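Local coordinates for protein aminotransferase, class I (Staphylococcus aureus, PDB 2O1B) that probably catalyses pyridoxal-5'-phosphate-dependent transfer of amino groups, as an aspartate-aminotransferase-like member of the class I and II aminotransferases, at residues 70-73 against 77-80; 82-87 against 278-283. All coordinates share one frame; numbering follows the deposited sequence.

How the contacts relate
Following the chain from its N terminus, helix 63-72 runs into contact 1, where 70-73 meets 77-80 and closes a short loop with three residues between the segments. Contact 2 opens directly afterwards: the turn at 82-87, between helices 76-79 and 88-102, meets 278-283 near the end of helix 269-282, a closure that spans 190 residues. The two contacts therefore follow in series, neither enclosing the other, with centres about 17 Å apart. D292 of helix 288-300 links them, touching A72 of contact 1 and forming a salt bridge with K87 of contact 2. Contact 1 joins two successive helices, whereas contact 2 ties their continuation to helix 269-282; both also touch the second subunit.

Contact 1. Residues 70-73 against 77-80; sequences QKAL and ENQK
N78 and Q79 each bring a side-chain amide against a backbone carbonyl, that of A72 or L73, near the end of helix 63-72. The OD1 position of N78 is modelled 2.9 Å from A72 O, and the OE1 position of Q79 is modelled 2.9 Å from L73 O. Two oxygens so close suggest that both amides are turned over in the model, so neither pair can be read with confidence as built. The aliphatic parts are more secure: N78 CB lies 3.3 Å from A72 O, and Q79 CG is 3.6 Å from L73 O. Q79 spans the gap because its chain runs extended beyond CG (chi2 -176°), carrying the amide to the carbonyl, while the shorter N78 starts out already directed at the other segment.

The arrangement is a tight connection between consecutive helices, 63-72 and the short, weakly bonded 76-79, at the dimer interface of the class I and II aminotransferase fold. The closest CA atoms, those of L73 and N78, are 6.5 Å apart, and just 142 Å² is buried in total, both of which fit a small contact between successive turns of chain.

In the next shell, helix 288-300 backs the connection, with A289 touching both A72 and L73 and D292 touching A72. K80 NZ returns to P76 O by a hydrogen bond. Across the dimer interface, L73 packs on Q70 of the second subunit, and Q79 makes backbone hydrogen bonds to that subunit.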
ATOM      1  N   GLN A  70       2.017  -9.960  19.217  1.00 22.58           N
ATOM      2  CA  GLN A  70       1.377  -9.449  20.418  1.00 22.93           C
ATOM      3  C   GLN A  70       2.347  -8.628  21.272  1.00 23.12           C
ATOM      4  O   GLN A  70       2.001  -7.544  21.743  1.00 22.79           O
ATOM      5  CB  GLN A  70       0.749 -10.596  21.237  1.00 22.36           C
ATOM      6  CG  GLN A  70      -0.478 -11.186  20.529  1.00 22.45           C
ATOM      7  CD  GLN A  70      -1.100 -12.387  21.216  1.00 23.27           C
ATOM      8  OE1 GLN A  70      -2.288 -12.660  21.022  1.00 23.37           O
ATOM      9  NE2 GLN A  70      -0.309 -13.123  22.003  1.00 23.14           N
ATOM     10  N   LYS A  71       3.560  -9.148  21.437  1.00 23.62           N
ATOM     11  CA  LYS A  71       4.593  -8.483  22.224  1.00 24.52           C
ATOM     12  C   LYS A  71       5.113  -7.227  21.549  1.00 24.11           C
ATOM     13  O   LYS A  71       5.313  -6.206  22.217  1.00 24.04           O
ATOM     14  CB  LYS A  71       5.734  -9.444  22.557  1.00 24.91           C
ATOM     15  CG  LYS A  71       5.327 -10.470  23.590  1.00 27.96           C
ATOM     16  CD  LYS A  71       6.506 -11.241  24.152  1.00 31.91           C
ATOM     17  CE  LYS A  71       6.095 -12.053  25.377  1.00 32.75           C
ATOM     18  NZ  LYS A  71       5.874 -11.207  26.601  1.00 35.72           N
ATOM     19  N   ALA A  72       5.308  -7.303  20.231  1.00 24.13           N
ATOM     20  CA  ALA A  72       5.777  -6.176  19.414  1.00 24.11           C
ATOM     21  C   ALA A  72       4.863  -4.954  19.435  1.00 24.36           C
ATOM     22  O   ALA A  72       5.283  -3.862  19.050  1.00 25.17           O
ATOM     23  CB  ALA A  72       6.010  -6.625  17.972  1.00 23.75           C
ATOM     24  N   LEU A  73       3.612  -5.125  19.860  1.00 23.85           N
ATOM     25  CA  LEU A  73       2.661  -4.008  19.850  1.00 23.24           C
ATOM     26  C   LEU A  73       2.943  -3.035  20.990  1.00 22.80           C
ATOM     27  O   LEU A  73       2.558  -1.866  20.931  1.00 22.98           O
ATOM     28  CB  LEU A  73       1.201  -4.507  19.884  1.00 22.86           C
ATOM     29  CG  LEU A  73       0.711  -5.197  18.592  1.00 22.72           C
ATOM     30  CD1 LEU A  73      -0.470  -6.139  18.862  1.00 22.65           C
ATOM     31  CD2 LEU A  73       0.341  -4.202  17.489  1.00 23.47           C
ATOM     32  N   GLU A  77       8.899   2.186  19.624  1.00 26.32           N
ATOM     33  CA  GLU A  77       9.279   2.420  18.221  1.00 27.05           C
ATOM     34  C   GLU A  77       8.316   1.808  17.209  1.00 26.66           C
ATOM     35  O   GLU A  77       8.179   2.328  16.088  1.00 26.95           O
ATOM     36  CB  GLU A  77      10.731   1.998  17.942  1.00 27.23           C
ATOM     37  CG  GLU A  77      11.728   3.190  18.016  1.00 29.88           C
ATOM     38  CD  GLU A  77      13.180   2.811  18.354  1.00 29.36           C
ATOM     39  OE1 GLU A  77      13.684   1.759  17.898  1.00 32.59           O
ATOM     40  OE2 GLU A  77      13.831   3.606  19.059  1.00 32.77           O
ATOM     41  N   ASN A  78       7.633   0.730  17.602  1.00 25.73           N
ATOM     42  CA  ASN A  78       6.688   0.056  16.718  1.00 25.41           C
ATOM     43  C   ASN A  78       5.370   0.797  16.505  1.00 25.07           C
ATOM     44  O   ASN A  78       4.714   0.620  15.476  1.00 25.24           O
ATOM     45  CB  ASN A  78       6.419  -1.368  17.197  1.00 25.24           C
ATOM     46  CG  ASN A  78       7.577  -2.308  16.909  1.00 25.02           C
ATOM     47  OD1 ASN A  78       7.672  -3.389  17.497  1.00 26.64           O
ATOM     48  ND2 ASN A  78       8.454  -1.909  16.006  1.00 21.85           N
ATOM     49  N   GLN A  79       4.996   1.636  17.462  1.00 24.63           N
ATOM     50  CA  GLN A  79       3.725   2.357  17.402  1.00 24.54           C
ATOM     51  C   GLN A  79       3.785   3.604  16.520  1.00 24.65           C
ATOM     52  O   GLN A  79       2.741   4.145  16.121  1.00 24.46           O
ATOM     53  CB  GLN A  79       3.258   2.699  18.818  1.00 24.50           C
ATOM     54  CG  GLN A  79       3.161   1.466  19.719  1.00 24.05           C
ATOM     55  CD  GLN A  79       2.616   1.750  21.105  1.00 25.03           C
ATOM     56  OE1 GLN A  79       2.239   0.826  21.826  1.00 26.63           O
ATOM     57  NE2 GLN A  79       2.574   3.020  21.492  1.00 26.58           N
ATOM     58  N   LYS A  80       5.010   4.011  16.193  1.00 24.74           N
ATOM     59  CA  LYS A  80       5.322   5.282  15.535  1.00 25.34           C
ATOM     60  C   LYS A  80       5.919   5.080  14.147  1.00 24.73           C
ATOM     61  O   LYS A  80       6.469   4.014  13.866  1.00 24.24           O
ATOM     62  CB  LYS A  80       6.360   6.042  16.373  1.00 25.39           C
ATOM     63  CG  LYS A  80       5.989   6.293  17.824  1.00 26.78           C
ATOM     64  CD  LYS A  80       7.089   7.087  18.517  1.00 26.97           C
ATOM     65  CE  LYS A  80       6.731   7.444  19.949  1.00 30.85           C
ATOM     66  NZ  LYS A  80       6.630   6.230  20.804  1.00 33.15           N
TER

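Contact 2. Residues 82-87 against 278-283; sequences GAFHGK and YQTHTN
The F84 ring reaches T280 with CG anti to its own carbonyl carbon (chi1 -77°), and T280 presents CG2 to H85 from a rotamer that sets OG1 between the backbone N and the carbonyl carbon (chi1 72°). The F84 and T280 side chains cross at about a right angle. T280 CB lies in the plane of the F84 ring at its edge, 3.7 Å from CD2, so this is an edge contact and no stack. T280 O approaches the same ring obliquely, 3.4 Å from CE2, while N283 O stands over one face, 3.8 Å from CE2. On the neighbouring side chain, H85 NE2 comes within 3.2 Å of T280 CG2, a close approach of imidazole to methyl; that nitrogen also makes a weak hydrogen bond to K276 O.

F84 and H85 are the two central residues of the type I beta turn A83-G86, which offers both side chains to T280 and is closed by G86 N to A83 O at 3.1 Å. T280 OG1 bonds back to K277 O within its helix, which directs the hydroxyl to its own backbone and the methyl to H85.

T280 O and N283 O both accept from K119 NZ of the second subunit, and F84 packs on that lysine. K119 belongs to the pyridoxal-5'-phosphate pocket, so the contact borders a cofactor site at the dimer interface. The turn leads into helix 88-102, with K87 at its N-cap position, and the facing end of helix 269-282 is backed by helix 118-129 and strand 112-115, where Q279 NE2 bonds to I114 O.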
ATOM      1  N   GLY A  82       8.542   4.908  11.315  1.00 25.86           N
ATOM      2  CA  GLY A  82       9.937   4.462  11.339  1.00 26.08           C
ATOM      3  C   GLY A  82      10.597   4.693   9.989  1.00 26.83           C
ATOM      4  O   GLY A  82      10.064   5.425   9.148  1.00 26.38           O
ATOM      5  N   ALA A  83      11.764   4.083   9.788  1.00 27.32           N
ATOM      6  CA  ALA A  83      12.475   4.191   8.526  1.00 27.99           C
ATOM      7  C   ALA A  83      11.618   3.600   7.419  1.00 28.38           C
ATOM      8  O   ALA A  83      11.141   2.471   7.534  1.00 28.27           O
ATOM      9  CB  ALA A  83      13.829   3.473   8.610  1.00 28.55           C
ATOM     10  N   PHE A  84      11.418   4.378   6.359  1.00 28.47           N
ATOM     11  CA  PHE A  84      10.614   3.967   5.204  1.00 29.17           C
ATOM     12  C   PHE A  84      10.941   2.565   4.716  1.00 29.74           C
ATOM     13  O   PHE A  84      10.030   1.754   4.490  1.00 30.21           O
ATOM     14  CB  PHE A  84      10.796   4.948   4.039  1.00 28.87           C
ATOM     15  CG  PHE A  84      10.047   6.249   4.196  1.00 29.45           C
ATOM     16  CD1 PHE A  84       9.643   6.708   5.445  1.00 29.23           C
ATOM     17  CD2 PHE A  84       9.781   7.037   3.082  1.00 29.57           C
ATOM     18  CE1 PHE A  84       8.960   7.919   5.576  1.00 30.87           C
ATOM     19  CE2 PHE A  84       9.103   8.253   3.201  1.00 30.38           C
ATOM     20  CZ  PHE A  84       8.697   8.697   4.452  1.00 30.33           C
ATOM     21  N   HIS A  85      12.235   2.280   4.556  1.00 29.45           N
ATOM     22  CA  HIS A  85      12.674   1.036   3.929  1.00 29.61           C
ATOM     23  C   HIS A  85      12.842  -0.148   4.872  1.00 29.13           C
ATOM     24  O   HIS A  85      13.340  -1.189   4.456  1.00 29.30           O
ATOM     25  CB  HIS A  85      13.958   1.261   3.131  1.00 29.80           C
ATOM     26  CG  HIS A  85      13.787   2.228   2.011  1.00 31.55           C
ATOM     27  ND1 HIS A  85      14.695   3.227   1.743  1.00 33.14           N
ATOM     28  CD2 HIS A  85      12.778   2.382   1.119  1.00 31.55           C
ATOM     29  CE1 HIS A  85      14.269   3.941   0.715  1.00 33.90           C
ATOM     30  NE2 HIS A  85      13.110   3.447   0.319  1.00 34.27           N
ATOM     31  N   GLY A  86      12.424   0.005   6.127  1.00 28.80           N
ATOM     32  CA  GLY A  86      12.344  -1.139   7.029  1.00 28.10           C
ATOM     33  C   GLY A  86      13.462  -1.223   8.037  1.00 27.99           C
ATOM     34  O   GLY A  86      14.499  -0.574   7.888  1.00 27.90           O
ATOM     35  N   LYS A  87      13.238  -2.024   9.074  1.00 27.77           N
ATOM     36  CA  LYS A  87      14.244  -2.261  10.104  1.00 27.50           C
ATOM     37  C   LYS A  87      15.449  -3.005   9.537  1.00 27.63           C
ATOM     38  O   LYS A  87      15.314  -3.842   8.643  1.00 27.39           O
ATOM     39  CB  LYS A  87      13.649  -3.089  11.242  1.00 27.91           C
ATOM     40  CG  LYS A  87      12.589  -2.377  12.060  1.00 27.12           C
ATOM     41  CD  LYS A  87      12.148  -3.241  13.213  1.00 26.86           C
ATOM     42  CE  LYS A  87      11.094  -2.539  14.003  1.00 24.64           C
ATOM     43  NZ  LYS A  87      10.785  -3.298  15.218  1.00 25.24           N
ATOM     44  N   TYR A 278       9.888   4.347  -5.341  1.00 24.35           N
ATOM     45  CA  TYR A 278       8.444   4.406  -5.517  1.00 25.31           C
ATOM     46  C   TYR A 278       7.737   4.334  -4.171  1.00 25.29           C
ATOM     47  O   TYR A 278       6.787   5.081  -3.922  1.00 25.49           O
ATOM     48  CB  TYR A 278       7.978   3.251  -6.396  1.00 25.40           C
ATOM     49  CG  TYR A 278       6.479   3.196  -6.603  1.00 26.51           C
ATOM     50  CD1 TYR A 278       5.686   2.300  -5.886  1.00 25.33           C
ATOM     51  CD2 TYR A 278       5.854   4.043  -7.515  1.00 24.78           C
ATOM     52  CE1 TYR A 278       4.311   2.240  -6.089  1.00 26.20           C
ATOM     53  CE2 TYR A 278       4.480   3.997  -7.710  1.00 25.75           C
ATOM     54  CZ  TYR A 278       3.718   3.094  -7.000  1.00 25.64           C
ATOM     55  OH  TYR A 278       2.361   3.049  -7.213  1.00 27.11           O
ATOM     56  N   GLN A 279       8.217   3.449  -3.304  1.00 25.21           N
ATOM     57  CA  GLN A 279       7.599   3.258  -1.998  1.00 25.66           C
ATOM     58  C   GLN A 279       7.852   4.403  -0.998  1.00 24.62           C
ATOM     59  O   GLN A 279       7.108   4.537  -0.031  1.00 24.60           O
ATOM     60  CB  GLN A 279       7.936   1.872  -1.426  1.00 25.80           C
ATOM     61  CG  GLN A 279       7.369   0.744  -2.313  1.00 27.41           C
ATOM     62  CD  GLN A 279       7.436  -0.658  -1.731  1.00 28.30           C
ATOM     63  OE1 GLN A 279       6.702  -1.548  -2.183  1.00 31.42           O
ATOM     64  NE2 GLN A 279       8.327  -0.882  -0.757  1.00 29.98           N
ATOM     65  N   THR A 280       8.870   5.235  -1.224  1.00 23.97           N
ATOM     66  CA  THR A 280       9.033   6.439  -0.379  1.00 23.76           C
ATOM     67  C   THR A 280       7.946   7.473  -0.719  1.00 23.84           C
ATOM     68  O   THR A 280       7.582   8.310   0.115  1.00 24.06           O
ATOM     69  CB  THR A 280      10.406   7.132  -0.531  1.00 23.85           C
ATOM     70  OG1 THR A 280      10.467   7.779  -1.804  1.00 22.15           O
ATOM     71  CG2 THR A 280      11.559   6.145  -0.402  1.00 23.66           C
ATOM     72  N   HIS A 281       7.450   7.421  -1.951  1.00 23.51           N
ATOM     73  CA  HIS A 281       6.382   8.331  -2.398  1.00 23.67           C
ATOM     74  C   HIS A 281       4.949   7.870  -2.127  1.00 23.73           C
ATOM     75  O   HIS A 281       4.048   8.701  -2.001  1.00 23.76           O
ATOM     76  CB  HIS A 281       6.506   8.604  -3.895  1.00 23.69           C
ATOM     77  CG  HIS A 281       7.834   9.153  -4.295  1.00 25.15           C
ATOM     78  ND1 HIS A 281       8.609   8.576  -5.279  1.00 26.37           N
ATOM     79  CD2 HIS A 281       8.532  10.222  -3.839  1.00 24.02           C
ATOM     80  CE1 HIS A 281       9.721   9.276  -5.422  1.00 25.15           C
ATOM     81  NE2 HIS A 281       9.704  10.274  -4.556  1.00 24.77           N
ATOM     82  N   THR A 282       4.736   6.555  -2.067  1.00 23.77           N
ATOM     83  CA  THR A 282       3.386   5.993  -1.951  1.00 24.16           C
ATOM     84  C   THR A 282       3.148   5.446  -0.546  1.00 24.42           C
ATOM     85  O   THR A 282       2.035   5.058  -0.197  1.00 24.61           O
ATOM     86  CB  THR A 282       3.138   4.912  -3.013  1.00 23.93           C
ATOM     87  OG1 THR A 282       4.157   3.917  -2.923  1.00 24.68           O
ATOM     88  CG2 THR A 282       3.187   5.530  -4.428  1.00 23.50           C
ATOM     89  N   ASN A 283       4.195   5.449   0.264  1.00 24.42           N
ATOM     90  CA  ASN A 283       4.125   4.881   1.610  1.00 25.42           C
ATOM     91  C   ASN A 283       5.075   5.570   2.576  1.00 25.18           C
ATOM     92  O   ASN A 283       5.915   6.367   2.158  1.00 24.64           O
ATOM     93  CB  ASN A 283       4.390   3.367   1.571  1.00 25.81           C
ATOM     94  CG  ASN A 283       3.121   2.565   1.483  1.00 28.43           C
ATOM     95  OD1 ASN A 283       2.298   2.574   2.415  1.00 32.93           O
ATOM     96  ND2 ASN A 283       2.947   1.852   0.375  1.00 30.00           N
TER